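P-nitrophenyl phosphatase (Pho2) (Archaeoglobus fulgidus, PDB 3QGM) probably hydrolyses phosphate esters as a metal-dependent phosphatase of the haloacid dehalogenase (HAD) superfamily, here with a calcium ion in its metal site. Local coordinates at residues A[11-16]-A[34-39]; A[17-22]-A[28-33]; A[208-213]-A[257-262]; A[212-217]-A[250-255]; A[233-238]-A[242-247]. All coordinates share one frame; numbering follows the deposited sequence. Where two conformers were deposited one is given.

Interaction 1 (A[11-16]-A[34-39]); sequences YIIDID and KKLKEL. With CA (calcium ion), chain E.
In the Rossmann-like core of this HAD-type hydrolase, Y11 and I13 of the strand that leads into the metal site pack against L36 of helix 27-38. L36 divides its two methyls between them. CD2 stands 4.1 Å from CE2 of Y11, while L36 CD1 lies over the same face of the ring, 4.2 Å above its plane and displaced toward the rim, so the leucine rides across the aromatic face with the two side chains at about a right angle. L36 CD1 also meets CD1 of I13 at 3.9 Å, and there the aliphatic chains reach toward each other tip to tip. An extended outer torsion in I13 (chi2 179°) carries its terminal methyl out to this meeting point. The phenol end of Y11 turns elsewhere and is hydrogen-bonded to the backbone of P6 and K8; M262 of helix 259-264 touches both Y11 and L36.

Strand 10-14 is a central strand of the six-stranded parallel sheet, and its end carries the HAD pattern DxDx(T/V), which begins with D14 and D16. D14 grips the calcium ion with both carboxylate oxygens, OD1 at 2.6 Å and OD2 at 2.4 Å, an arrangement that fixes the rotation of the group. D16 contributes its carbonyl O, at 2.3 Å from the calcium. Three waters and OD1 of D212 bring the coordination to seven, while OD1 of D16 instead accepts a hydrogen bond from the backbone N of S22.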
# COMPACT_ATOMS: atom_id res chain seq x y z
N TYR A 11 -6.48 20.93 28.55
CA TYR A 11 -5.38 20.12 28.03
C TYR A 11 -5.94 18.99 27.17
O TYR A 11 -6.82 18.26 27.59
CB TYR A 11 -4.55 19.56 29.19
CG TYR A 11 -3.87 20.67 29.94
CD1 TYR A 11 -2.59 21.08 29.58
CD2 TYR A 11 -4.52 21.36 30.93
CE1 TYR A 11 -1.98 22.13 30.21
CE2 TYR A 11 -3.91 22.45 31.57
CZ TYR A 11 -2.64 22.82 31.20
OH TYR A 11 -2.00 23.90 31.82
N ILE A 12 -5.45 18.89 25.96
CA ILE A 12 -5.73 17.78 25.06
C ILE A 12 -4.53 16.88 25.22
O ILE A 12 -3.41 17.26 24.85
CB ILE A 12 -5.86 18.24 23.61
CG1 ILE A 12 -7.14 19.09 23.51
CG2 ILE A 12 -5.91 17.00 22.66
CD1 ILE A 12 -7.45 19.67 22.13
N ILE A 13 -4.77 15.70 25.82
CA ILE A 13 -3.68 14.80 26.23
C ILE A 13 -3.68 13.50 25.43
O ILE A 13 -4.63 12.73 25.39
CB ILE A 13 -3.65 14.56 27.75
CG1 ILE A 13 -3.57 15.91 28.49
CG2 ILE A 13 -2.43 13.74 28.11
CD1 ILE A 13 -3.56 15.77 30.04
N ASP A 14 -2.59 13.29 24.70
CA ASP A 14 -2.31 11.97 24.08
C ASP A 14 -2.19 10.93 25.21
O ASP A 14 -1.65 11.22 26.28
CB ASP A 14 -1.03 12.15 23.26
CG ASP A 14 -0.36 10.86 22.80
OD1 ASP A 14 -0.97 9.84 22.36
OD2 ASP A 14 0.88 10.93 22.84
N ILE A 15 -2.75 9.73 24.98
CA ILE A 15 -2.71 8.66 25.98
C ILE A 15 -1.39 7.86 25.85
O ILE A 15 -0.59 7.86 26.78
CB ILE A 15 -3.89 7.71 25.82
CG1 ILE A 15 -5.22 8.45 26.06
CG2 ILE A 15 -3.79 6.49 26.78
CD1 ILE A 15 -6.45 7.64 25.64
N ASP A 16 -1.17 7.21 24.71
CA ASP A 16 0.01 6.32 24.58
C ASP A 16 1.34 7.06 24.50
O ASP A 16 1.56 7.92 23.61
CB ASP A 16 -0.14 5.32 23.42
CG ASP A 16 0.27 3.88 23.84
OD1 ASP A 16 -0.46 3.27 24.68
OD2 ASP A 16 1.33 3.40 23.36
N LYS A 34 -3.69 13.28 37.60
CA LYS A 34 -4.33 13.47 38.88
C LYS A 34 -4.08 14.86 39.43
O LYS A 34 -5.02 15.53 39.88
CB LYS A 34 -3.89 12.39 39.87
CG LYS A 34 -4.38 10.98 39.49
CD LYS A 34 -4.12 10.02 40.66
CE LYS A 34 -4.34 8.57 40.29
NZ LYS A 34 -3.86 7.64 41.37
N LYS A 35 -2.83 15.34 39.38
CA LYS A 35 -2.54 16.70 39.83
C LYS A 35 -3.27 17.76 39.00
O LYS A 35 -3.68 18.80 39.56
CB LYS A 35 -1.02 17.01 39.87
CG LYS A 35 -0.26 16.38 41.06
CD LYS A 35 0.19 14.92 40.83
CE LYS A 35 1.30 14.44 41.80
NZ LYS A 35 1.38 12.92 41.86
N LEU A 36 -3.44 17.50 37.70
CA LEU A 36 -4.20 18.41 36.82
C LEU A 36 -5.69 18.54 37.17
O LEU A 36 -6.23 19.64 37.11
CB LEU A 36 -4.07 18.01 35.34
CG LEU A 36 -2.83 18.50 34.57
CD1 LEU A 36 -2.87 17.99 33.13
CD2 LEU A 36 -2.72 20.02 34.61
N LYS A 37 -6.35 17.41 37.46
CA LYS A 37 -7.76 17.38 37.86
C LYS A 37 -7.92 18.16 39.17
O LYS A 37 -8.84 18.99 39.33
CB LYS A 37 -8.23 15.93 38.08
CG LYS A 37 -8.21 15.05 36.83
CD LYS A 37 -8.69 13.61 37.13
CE LYS A 37 -7.65 12.79 37.90
NZ LYS A 37 -8.05 11.44 38.20
N GLU A 38 -7.00 17.87 40.09
CA GLU A 38 -6.90 18.52 41.41
C GLU A 38 -6.76 20.04 41.32
O GLU A 38 -7.27 20.77 42.17
CB GLU A 38 -5.66 18.00 42.11
CG GLU A 38 -5.86 17.44 43.49
CD GLU A 38 -4.55 17.44 44.30
OE1 GLU A 38 -4.16 16.36 44.84
OE2 GLU A 38 -3.90 18.53 44.39
N LEU A 39 -6.01 20.51 40.32
CA LEU A 39 -5.92 21.95 40.05
C LEU A 39 -7.14 22.44 39.25
O LEU A 39 -7.12 23.58 38.79
CB LEU A 39 -4.67 22.29 39.23
CG LEU A 39 -3.39 22.80 39.90
CD1 LEU A 39 -3.26 22.37 41.33
CD2 LEU A 39 -2.19 22.33 39.04
CA CA E . 1.40 8.97 21.59
O HOH W 1 3.05 7.24 21.12
O HOH W 2 0.03 7.39 20.53
O HOH W 3 1.13 10.11 19.81

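Interaction 2 (A[17-22]-A[28-33]); sequences GVIGKS and EGVEGV
I19 supplies the apolar part of this contact, meeting V30 and V33 on one side of helix 27-38. Its CG1 lies 3.9 Å from CG2 of V33, and the two side chains cross at about a right angle. With chi1 near -64°, CG1 of I19 stands beside its own backbone N and faces V33, whereas CG2 is turned to the neighbouring turn of the helix, 4.3 Å from CG2 of V30. That same V30 methyl also approaches the carbonyl O of I19, at 4.0 Å. L66 and F45 close in on the isoleucine and on V33 from outside the two segments.

The second kind of interaction is made by backbone. CA of G29 points a C-H at the carbonyl O of V18, at 3.3 Å and with an angle of 150° at the hydrogen. This approach depends on glycine: a CB at G29 would fall only 1.9 Å from V18 O, so the loop could not lie this close to the helix.

Within the loop, the N of G17 donates to the O of G20 at 3.0 Å, bridging the loop from G17 to the start of strand 20-21. V18 takes the last place of the DxDx(T/V) pattern, next to the metal site. A short loop after the first strand, followed by the hairpin of strands 20-21 and 24-25, is consistent with the squiggle and flap characteristic of the HAD fold.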
# COMPACT_ATOMS: atom_id res chain seq x y z
N GLY A 17 2.21 6.75 25.44
CA GLY A 17 3.53 7.38 25.57
C GLY A 17 3.47 8.48 26.61
O GLY A 17 4.50 9.09 26.96
N VAL A 18 2.27 8.77 27.11
CA VAL A 18 2.08 9.90 28.03
C VAL A 18 1.51 9.38 29.34
O VAL A 18 2.12 9.59 30.40
CB VAL A 18 1.15 11.00 27.46
CG1 VAL A 18 1.02 12.21 28.48
CG2 VAL A 18 1.60 11.44 26.10
N ILE A 19 0.40 8.65 29.27
CA ILE A 19 -0.26 8.14 30.49
C ILE A 19 -0.12 6.62 30.67
O ILE A 19 -0.03 6.09 31.81
CB ILE A 19 -1.72 8.54 30.47
CG1 ILE A 19 -1.79 10.07 30.52
CG2 ILE A 19 -2.49 7.95 31.63
CD1 ILE A 19 -2.84 10.57 29.62
N GLY A 20 -0.05 5.93 29.55
CA GLY A 20 0.23 4.53 29.59
C GLY A 20 0.95 4.09 28.35
O GLY A 20 1.09 4.82 27.37
N LYS A 21 1.43 2.88 28.41
CA LYS A 21 1.91 2.18 27.25
C LYS A 21 1.09 0.91 27.15
O LYS A 21 1.23 0.01 27.97
CB LYS A 21 3.39 1.88 27.42
CG LYS A 21 4.19 2.12 26.17
CD LYS A 21 5.70 2.37 26.50
CE LYS A 21 6.02 3.86 26.92
NZ LYS A 21 7.34 3.95 27.63
N SER A 22 0.18 0.86 26.19
CA SER A 22 -0.78 -0.26 26.13
C SER A 22 -1.46 -0.35 27.50
O SER A 22 -1.92 0.66 27.99
CB SER A 22 -0.05 -1.57 25.72
OG SER A 22 -0.94 -2.69 25.61
N GLU A 28 4.38 8.51 36.21
CA GLU A 28 4.56 9.96 36.19
C GLU A 28 3.46 10.65 35.37
O GLU A 28 3.08 11.79 35.65
CB GLU A 28 5.93 10.33 35.63
CG GLU A 28 7.10 9.63 36.30
CD GLU A 28 7.66 8.45 35.48
OE1 GLU A 28 6.90 7.55 35.08
OE2 GLU A 28 8.90 8.44 35.27
N GLY A 29 2.97 9.96 34.34
CA GLY A 29 1.80 10.42 33.57
C GLY A 29 0.48 10.35 34.33
O GLY A 29 -0.34 11.28 34.30
N VAL A 30 0.25 9.23 35.03
CA VAL A 30 -0.93 9.10 35.89
C VAL A 30 -0.93 10.19 36.95
O VAL A 30 -1.93 10.89 37.12
CB VAL A 30 -1.01 7.68 36.56
CG1 VAL A 30 -1.95 7.69 37.76
CG2 VAL A 30 -1.42 6.61 35.54
N GLU A 31 0.18 10.33 37.67
CA GLU A 31 0.33 11.35 38.68
C GLU A 31 -0.04 12.73 38.10
O GLU A 31 -0.79 13.50 38.68
CB GLU A 31 1.78 11.41 39.16
CG GLU A 31 2.30 10.31 40.16
CD GLU A 31 3.84 10.49 40.45
OE1 GLU A 31 4.18 11.36 41.31
OE2 GLU A 31 4.70 9.77 39.82
N GLY A 32 0.53 13.05 36.94
CA GLY A 32 0.30 14.34 36.32
C GLY A 32 -1.15 14.60 36.02
O GLY A 32 -1.63 15.72 36.17
N VAL A 33 -1.86 13.58 35.56
CA VAL A 33 -3.29 13.75 35.29
C VAL A 33 -3.99 14.07 36.58
O VAL A 33 -4.80 14.99 36.66
CB VAL A 33 -3.92 12.48 34.70
CG1 VAL A 33 -5.49 12.58 34.77
CG2 VAL A 33 -3.45 12.28 33.29

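Interaction 3 (A[208-213]-A[257-262]); sequences AVVGDQ and NSLKDM. With CA (calcium ion), chain E.
L259 and M262, one helical turn apart, both face V210 on strand 207-211. The segment approaches them through S258, which holds the N-cap position of helix 259-264; its OG donates a weak hydrogen bond to OD2 of D261. L259 follows, with its CD1 4.2 Å from CG1 of V210 and the two side chains crossing at about a right angle. K260 turns from the sheet toward helix 27-38, where it packs beside E28 and E31, and its NZ forms a salt bridge of 2.7 Å with OD1 of D261. The lysine arrives on the syn side of that oxygen, 30° out of the carboxylate plane.

M262, present as selenomethionine, completes the turn. Its extended chi1 and chi2 (180° and -163°) carry SE to 3.8 Å from CG2 of V210; the bend at chi3 turns only the terminal CE. Each methyl of the valine therefore has its own partner on the helix, while V229 and V231 of the adjacent strand flank it within the sheet.

Two residues beyond V210, D212 binds the calcium ion through OD1 at 2.3 Å, and its OD2 accepts a hydrogen bond of 2.6 Å from water 1. The chemistry is thus divided along the strand: helix and strand meet through hydrocarbon and selenium alone, which fits by shape and not by bond direction, and the polar work is done at the strand end and along the outer side of the helix.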
# COMPACT_ATOMS: atom_id res chain seq x y z
N ALA A 208 -3.64 23.58 25.76
CA ALA A 208 -2.35 23.04 25.34
C ALA A 208 -2.52 21.58 24.93
O ALA A 208 -3.30 20.85 25.51
CB ALA A 208 -1.26 23.20 26.42
N VAL A 209 -1.78 21.16 23.90
CA VAL A 209 -1.86 19.81 23.35
C VAL A 209 -0.58 19.09 23.77
O VAL A 209 0.52 19.58 23.50
CB VAL A 209 -2.03 19.91 21.83
CG1 VAL A 209 -1.90 18.49 21.10
CG2 VAL A 209 -3.35 20.59 21.52
N VAL A 210 -0.72 17.98 24.48
CA VAL A 210 0.42 17.31 25.08
C VAL A 210 0.51 15.96 24.44
O VAL A 210 -0.53 15.29 24.26
CB VAL A 210 0.21 17.05 26.59
CG1 VAL A 210 1.45 16.33 27.18
CG2 VAL A 210 -0.07 18.35 27.36
N GLY A 211 1.74 15.55 24.13
CA GLY A 211 2.00 14.29 23.50
C GLY A 211 3.46 13.92 23.40
O GLY A 211 4.34 14.66 23.85
N ASP A 212 3.70 12.77 22.80
CA ASP A 212 5.03 12.19 22.75
C ASP A 212 5.61 12.18 21.35
O ASP A 212 6.74 11.78 21.21
CB ASP A 212 5.08 10.77 23.36
CG ASP A 212 4.38 9.72 22.50
OD1 ASP A 212 3.39 10.04 21.81
OD2 ASP A 212 4.80 8.55 22.55
N GLN A 213 4.83 12.60 20.34
CA GLN A 213 5.26 12.63 18.93
C GLN A 213 5.14 14.02 18.29
O GLN A 213 4.05 14.62 18.22
CB GLN A 213 4.46 11.63 18.11
CG GLN A 213 4.70 10.19 18.50
CD GLN A 213 4.02 9.21 17.54
OE1 GLN A 213 4.68 8.57 16.74
NE2 GLN A 213 2.72 9.07 17.66
N ASN A 257 10.18 16.15 30.69
CA ASN A 257 10.48 14.74 30.80
C ASN A 257 9.18 13.94 30.84
O ASN A 257 9.05 12.96 30.15
CB ASN A 257 11.37 14.47 32.03
CG ASN A 257 12.86 14.70 31.73
OD1 ASN A 257 13.32 14.47 30.61
ND2 ASN A 257 13.62 15.10 32.74
N SER A 258 8.23 14.38 31.65
CA SER A 258 6.95 13.71 31.78
C SER A 258 5.86 14.71 32.10
O SER A 258 6.15 15.87 32.41
CB SER A 258 7.02 12.68 32.93
OG SER A 258 7.13 13.37 34.14
N LEU A 259 4.61 14.26 32.05
CA LEU A 259 3.48 15.14 32.36
C LEU A 259 3.57 15.68 33.81
O LEU A 259 3.20 16.84 34.10
CB LEU A 259 2.16 14.40 32.12
CG LEU A 259 0.89 15.19 32.34
CD1 LEU A 259 0.79 16.29 31.28
CD2 LEU A 259 -0.28 14.20 32.25
N LYS A 260 4.05 14.83 34.72
CA LYS A 260 4.27 15.24 36.12
C LYS A 260 5.10 16.51 36.15
O LYS A 260 4.71 17.49 36.77
CB LYS A 260 4.94 14.11 36.92
CG LYS A 260 5.66 14.54 38.20
CD LYS A 260 6.27 13.32 38.90
CE LYS A 260 7.64 13.64 39.52
NZ LYS A 260 8.66 14.06 38.46
N ASP A 261 6.22 16.48 35.44
CA ASP A 261 7.11 17.63 35.42
C ASP A 261 6.46 18.87 34.79
O ASP A 261 6.67 20.00 35.29
CB ASP A 261 8.41 17.28 34.68
CG ASP A 261 9.22 16.17 35.37
OD1 ASP A 261 9.15 16.01 36.61
OD2 ASP A 261 9.91 15.43 34.65
N MSE A 262 5.66 18.68 33.75
CA MSE A 262 4.93 19.78 33.13
C MSE A 262 4.07 20.42 34.19
O MSE A 262 4.00 21.67 34.29
CB MSE A 262 4.01 19.31 32.02
CG MSE A 262 3.21 20.47 31.36
SE MSE A 262 1.67 19.99 30.29
CE MSE A 262 0.39 20.03 31.76
CA CA E . 1.40 8.97 21.59
O HOH W 1 3.05 7.24 21.12
O HOH W 3 1.13 10.11 19.81
O HOH W 2 0.03 7.39 20.53

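Interaction 4 (A[212-217]-A[250-255]); sequences DQIDVD and LKPDYV. With CA (calcium ion), chain E.
I214, packed against L250 and P252, opens a helix whose first turn, 214-217, is of the wider pi type. The contact lies in the HAD Rossmann-like fold, where helix 214-224 follows the strand that delivers D212 to the metal, and where 250-255 leads into the edge strand 254-256.

The two branches of I214 serve different partners. CG2 sits 3.6 Å from CB of L250, and the side chains slide past each other in opposite directions. The longer branch, turned to an uncommon chi2 of -112°, places CD1 4.0 Å from CD of P252. L250 answers with its own CD1, 3.8 Å from the carbonyl O of I214. I245 and H248 of helix 241-248 also touch I214, so it is enclosed from outside the pair as well.

The start of the helix is tied to the metal site through D217. Its OD2 accepts the N-H of Q213 at 3.0 Å (145° at the hydrogen), using the anti lone pair, and takes a weak, more bent bond from the N of D212; OD1 forms a salt bridge with K187. With an alanine in place of D217, the Q213 N-H would probably lose its acceptor and K187 a salt-bridge partner, and the turn carrying D212 would be less firmly set. The same OD2 receives a hydrogen bond of 2.8 Å from water 3, which is bound to the calcium at 2.1 Å and accepts a further one from NE2 of Q213 at 2.9 Å.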
# COMPACT_ATOMS: atom_id res chain seq x y z
N ASP A 212 3.70 12.77 22.80
CA ASP A 212 5.03 12.19 22.75
C ASP A 212 5.61 12.18 21.35
O ASP A 212 6.74 11.78 21.21
CB ASP A 212 5.08 10.77 23.36
CG ASP A 212 4.38 9.72 22.50
OD1 ASP A 212 3.39 10.04 21.81
OD2 ASP A 212 4.80 8.55 22.55
N GLN A 213 4.83 12.60 20.34
CA GLN A 213 5.26 12.63 18.93
C GLN A 213 5.14 14.02 18.29
O GLN A 213 4.05 14.62 18.22
CB GLN A 213 4.46 11.63 18.11
CG GLN A 213 4.70 10.19 18.50
CD GLN A 213 4.02 9.21 17.54
OE1 GLN A 213 4.68 8.57 16.74
NE2 GLN A 213 2.72 9.07 17.66
N ILE A 214 6.26 14.50 17.76
CA ILE A 214 6.30 15.82 17.12
C ILE A 214 5.42 15.86 15.91
O ILE A 214 4.60 16.77 15.74
CB ILE A 214 7.68 16.16 16.71
CG1 ILE A 214 8.58 16.13 17.95
CG2 ILE A 214 7.71 17.54 15.89
CD1 ILE A 214 9.12 17.44 18.39
N ASP A 215 5.56 14.85 15.06
CA ASP A 215 4.77 14.76 13.83
C ASP A 215 3.33 14.37 14.01
O ASP A 215 2.58 14.38 13.06
CB ASP A 215 5.40 13.75 12.87
CG ASP A 215 5.39 12.35 13.43
OD1 ASP A 215 5.18 11.43 12.64
OD2 ASP A 215 5.64 12.18 14.63
N VAL A 216 2.92 14.00 15.22
CA VAL A 216 1.53 13.71 15.45
C VAL A 216 0.94 14.78 16.37
O VAL A 216 0.04 15.55 16.00
CB VAL A 216 1.40 12.28 16.03
CG1 VAL A 216 -0.02 11.97 16.45
CG2 VAL A 216 1.94 11.24 14.96
N ASP A 217 1.47 14.82 17.58
CA ASP A 217 0.88 15.64 18.64
C ASP A 217 1.23 17.11 18.48
O ASP A 217 0.35 17.96 18.59
CB ASP A 217 1.36 15.11 19.98
CG ASP A 217 0.98 13.66 20.14
OD1 ASP A 217 -0.24 13.44 20.21
OD2 ASP A 217 1.89 12.77 20.08
N LEU A 250 9.22 20.75 12.90
CA LEU A 250 8.36 21.36 13.91
C LEU A 250 9.08 21.39 15.27
O LEU A 250 9.88 20.50 15.60
CB LEU A 250 7.07 20.56 14.06
CG LEU A 250 6.11 20.49 12.89
CD1 LEU A 250 4.98 19.61 13.28
CD2 LEU A 250 5.60 21.87 12.49
N LYS A 251 8.78 22.42 16.05
CA LYS A 251 9.25 22.55 17.42
C LYS A 251 8.05 22.69 18.32
O LYS A 251 7.13 23.46 17.99
CB LYS A 251 10.08 23.82 17.61
CG LYS A 251 11.52 23.75 17.15
CD LYS A 251 12.41 24.70 17.97
CE LYS A 251 11.84 26.11 18.07
NZ LYS A 251 11.81 26.58 19.49
N PRO A 252 8.07 21.99 19.47
CA PRO A 252 7.05 22.22 20.48
C PRO A 252 7.32 23.55 21.21
O PRO A 252 8.42 24.02 21.20
CB PRO A 252 7.23 21.03 21.44
CG PRO A 252 8.71 20.72 21.38
CD PRO A 252 9.14 21.08 19.94
N ASP A 253 6.29 24.15 21.80
CA ASP A 253 6.47 25.31 22.66
C ASP A 253 7.23 24.96 23.96
O ASP A 253 7.99 25.79 24.48
CB ASP A 253 5.13 25.95 22.97
CG ASP A 253 4.44 26.46 21.72
OD1 ASP A 253 5.10 27.14 20.92
OD2 ASP A 253 3.26 26.15 21.50
N TYR A 254 7.00 23.75 24.49
CA TYR A 254 7.65 23.27 25.72
C TYR A 254 8.06 21.78 25.61
O TYR A 254 7.41 21.00 24.96
CB TYR A 254 6.71 23.43 26.90
CG TYR A 254 6.13 24.80 27.06
CD1 TYR A 254 6.79 25.76 27.83
CD2 TYR A 254 4.91 25.14 26.48
CE1 TYR A 254 6.26 27.04 27.98
CE2 TYR A 254 4.37 26.39 26.64
CZ TYR A 254 5.05 27.34 27.39
OH TYR A 254 4.52 28.60 27.54
N VAL A 255 9.15 21.41 26.27
CA VAL A 255 9.54 20.02 26.40
C VAL A 255 9.69 19.70 27.88
O VAL A 255 10.31 20.47 28.61
CB VAL A 255 10.90 19.76 25.74
CG1 VAL A 255 11.24 18.26 25.80
CG2 VAL A 255 10.89 20.27 24.30
CA CA E . 1.40 8.97 21.59
O HOH W 1 3.05 7.24 21.12
O HOH W 3 1.13 10.11 19.81
O HOH W 2 0.03 7.39 20.53

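Interaction 5 (A[233-238]-A[242-247]); sequences TGVTTR and DQMIER
The loop between strand 227-231 and helix 241-248 borders the metal site, and through V235 and T236 it leans on M244 of that helix, a selenomethionine. CG2 of T236 lies 4.0 Å from CG of M244, the two side chains sliding past each other in opposite directions. M244 bends at chi2 (-54°) and then runs straight, which carries its CE along the loop to 4.5 Å from CG1 of V235, a looser approach at the margin of the contact.

T236 has two faces. Its methyl stands anti to the backbone N (chi1, measured to OG1, is -42°) and meets the helix, while OG1 is hydrogen-bonded to the carbonyl O of D212. The N of V235 is bonded to OD2 of the same aspartate, so two neighbouring loop residues hold a metal ligand.

A water links the ends of the two segments that lie nearest each other in the chain. Water 4 accepts the N-H of D242 at 3.0 Å and donates to the carbonyl O of R238 at 2.6 Å; its link to OD2 of D242 is weak, and the acceptors around this water outnumber its protons. N240 braces the connection through bonds to V235 O and T237 N.

Strands 227-231 and 254-256 are parallel neighbours, and helix 241-248 lies between them in sequence: this is a beta-alpha-beta crossover of the Rossmann-like HAD fold, whose loop after the first strand skirts the metal site.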
# COMPACT_ATOMS: atom_id res chain seq x y z
N THR A 233 8.38 10.69 27.82
CA THR A 233 8.05 9.37 28.36
C THR A 233 7.71 8.32 27.28
O THR A 233 7.54 7.17 27.62
CB THR A 233 6.89 9.43 29.38
OG1 THR A 233 5.87 10.34 28.92
CG2 THR A 233 7.43 9.88 30.77
N GLY A 234 7.68 8.71 25.99
CA GLY A 234 7.23 7.81 24.92
C GLY A 234 8.18 7.84 23.74
O GLY A 234 9.39 7.76 23.93
N VAL A 235 7.65 7.98 22.52
CA VAL A 235 8.45 7.90 21.28
C VAL A 235 9.66 8.90 21.24
O VAL A 235 10.75 8.57 20.73
CB VAL A 235 7.50 8.08 20.05
CG1 VAL A 235 8.25 8.30 18.77
CG2 VAL A 235 6.50 6.88 19.89
N THR A 236 9.49 10.10 21.78
CA THR A 236 10.57 11.08 21.73
C THR A 236 11.36 11.01 23.01
O THR A 236 10.80 10.90 24.09
CB THR A 236 10.09 12.49 21.41
OG1 THR A 236 9.11 12.43 20.37
CG2 THR A 236 11.27 13.39 20.93
N THR A 237 12.68 10.95 22.89
CA THR A 237 13.54 10.84 24.07
C THR A 237 14.51 12.01 24.10
O THR A 237 14.62 12.78 23.13
CB THR A 237 14.35 9.57 24.02
OG1 THR A 237 15.23 9.66 22.92
CG2 THR A 237 13.43 8.35 23.85
N ARG A 238 15.21 12.15 25.21
CA ARG A 238 16.23 13.21 25.31
C ARG A 238 17.28 13.05 24.16
O ARG A 238 17.69 14.05 23.53
CB ARG A 238 16.85 13.22 26.73
CG ARG A 238 17.59 14.50 27.13
CD ARG A 238 16.69 15.76 27.11
NE ARG A 238 15.92 15.98 28.35
CZ ARG A 238 15.11 17.03 28.55
NH1 ARG A 238 14.47 17.16 29.70
NH2 ARG A 238 14.94 17.95 27.61
N ASP A 242 16.45 16.32 19.17
CA ASP A 242 17.01 17.19 18.09
C ASP A 242 16.73 16.59 16.72
O ASP A 242 16.32 17.27 15.79
CB ASP A 242 18.52 17.39 18.25
CG ASP A 242 18.89 18.04 19.57
OD1 ASP A 242 18.35 19.13 19.88
OD2 ASP A 242 19.75 17.47 20.29
N GLN A 243 16.89 15.28 16.66
CA GLN A 243 16.71 14.54 15.42
C GLN A 243 15.24 14.60 14.96
O GLN A 243 14.96 14.79 13.77
CB GLN A 243 17.11 13.10 15.65
CG GLN A 243 18.56 12.84 16.13
CD GLN A 243 19.13 13.78 17.23
OE1 GLN A 243 18.55 13.91 18.31
NE2 GLN A 243 20.30 14.38 16.96
N MSE A 244 14.32 14.46 15.91
CA MSE A 244 12.90 14.53 15.60
C MSE A 244 12.47 15.94 15.18
O MSE A 244 11.68 16.11 14.23
CB MSE A 244 12.11 14.09 16.83
CG MSE A 244 12.21 12.58 17.14
SE MSE A 244 11.72 11.44 15.62
CE MSE A 244 11.86 9.71 16.53
N ILE A 245 12.98 16.96 15.88
CA ILE A 245 12.74 18.36 15.48
C ILE A 245 13.17 18.57 14.00
O ILE A 245 12.40 19.09 13.18
CB ILE A 245 13.43 19.35 16.48
CG1 ILE A 245 12.66 19.38 17.81
CG2 ILE A 245 13.55 20.77 15.87
CD1 ILE A 245 13.42 19.94 18.99
N GLU A 246 14.38 18.11 13.66
CA GLU A 246 14.91 18.27 12.29
C GLU A 246 14.08 17.44 11.32
O GLU A 246 13.63 17.95 10.31
CB GLU A 246 16.39 17.83 12.18
CG GLU A 246 17.42 18.95 12.17
CD GLU A 246 17.46 19.76 10.85
OE1 GLU A 246 18.01 20.88 10.87
OE2 GLU A 246 16.95 19.28 9.79
N ARG A 247 13.90 16.17 11.65
CA ARG A 247 13.09 15.25 10.86
C ARG A 247 11.72 15.84 10.48
O ARG A 247 11.32 15.83 9.30
CB ARG A 247 12.93 13.96 11.68
CG ARG A 247 12.01 12.89 11.09
CD ARG A 247 12.76 11.91 10.22
NE ARG A 247 13.88 11.26 10.91
CZ ARG A 247 13.77 10.29 11.81
NH1 ARG A 247 14.86 9.76 12.36
NH2 ARG A 247 12.57 9.84 12.19
O HOH W 4 18.34 15.47 21.40

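Interactions 1 to 4 are buried; 1 to 3 lie on one sheet face and 4 on the opposite face, since V210 looks toward helix 259-264 while its neighbour V209 lies by D217. Helix 27-38 serves 1 and 2, while 1 and 3 meet on neighbouring strands 10-14 and 207-211. Interaction 4 shares D212 and Q213 with interaction 3. Interaction 5 is partly buried, nested in the loop closed by interaction 4, and alone has a water joining its segments. Across all five, direct side-chain contacts are apolar, interaction 2 adding a backbone C-H to oxygen approach; polar chemistry concentrates at the calcium, reached by 1, 3 and 4, with water 4 and the K260-D261 salt bridge apart from it.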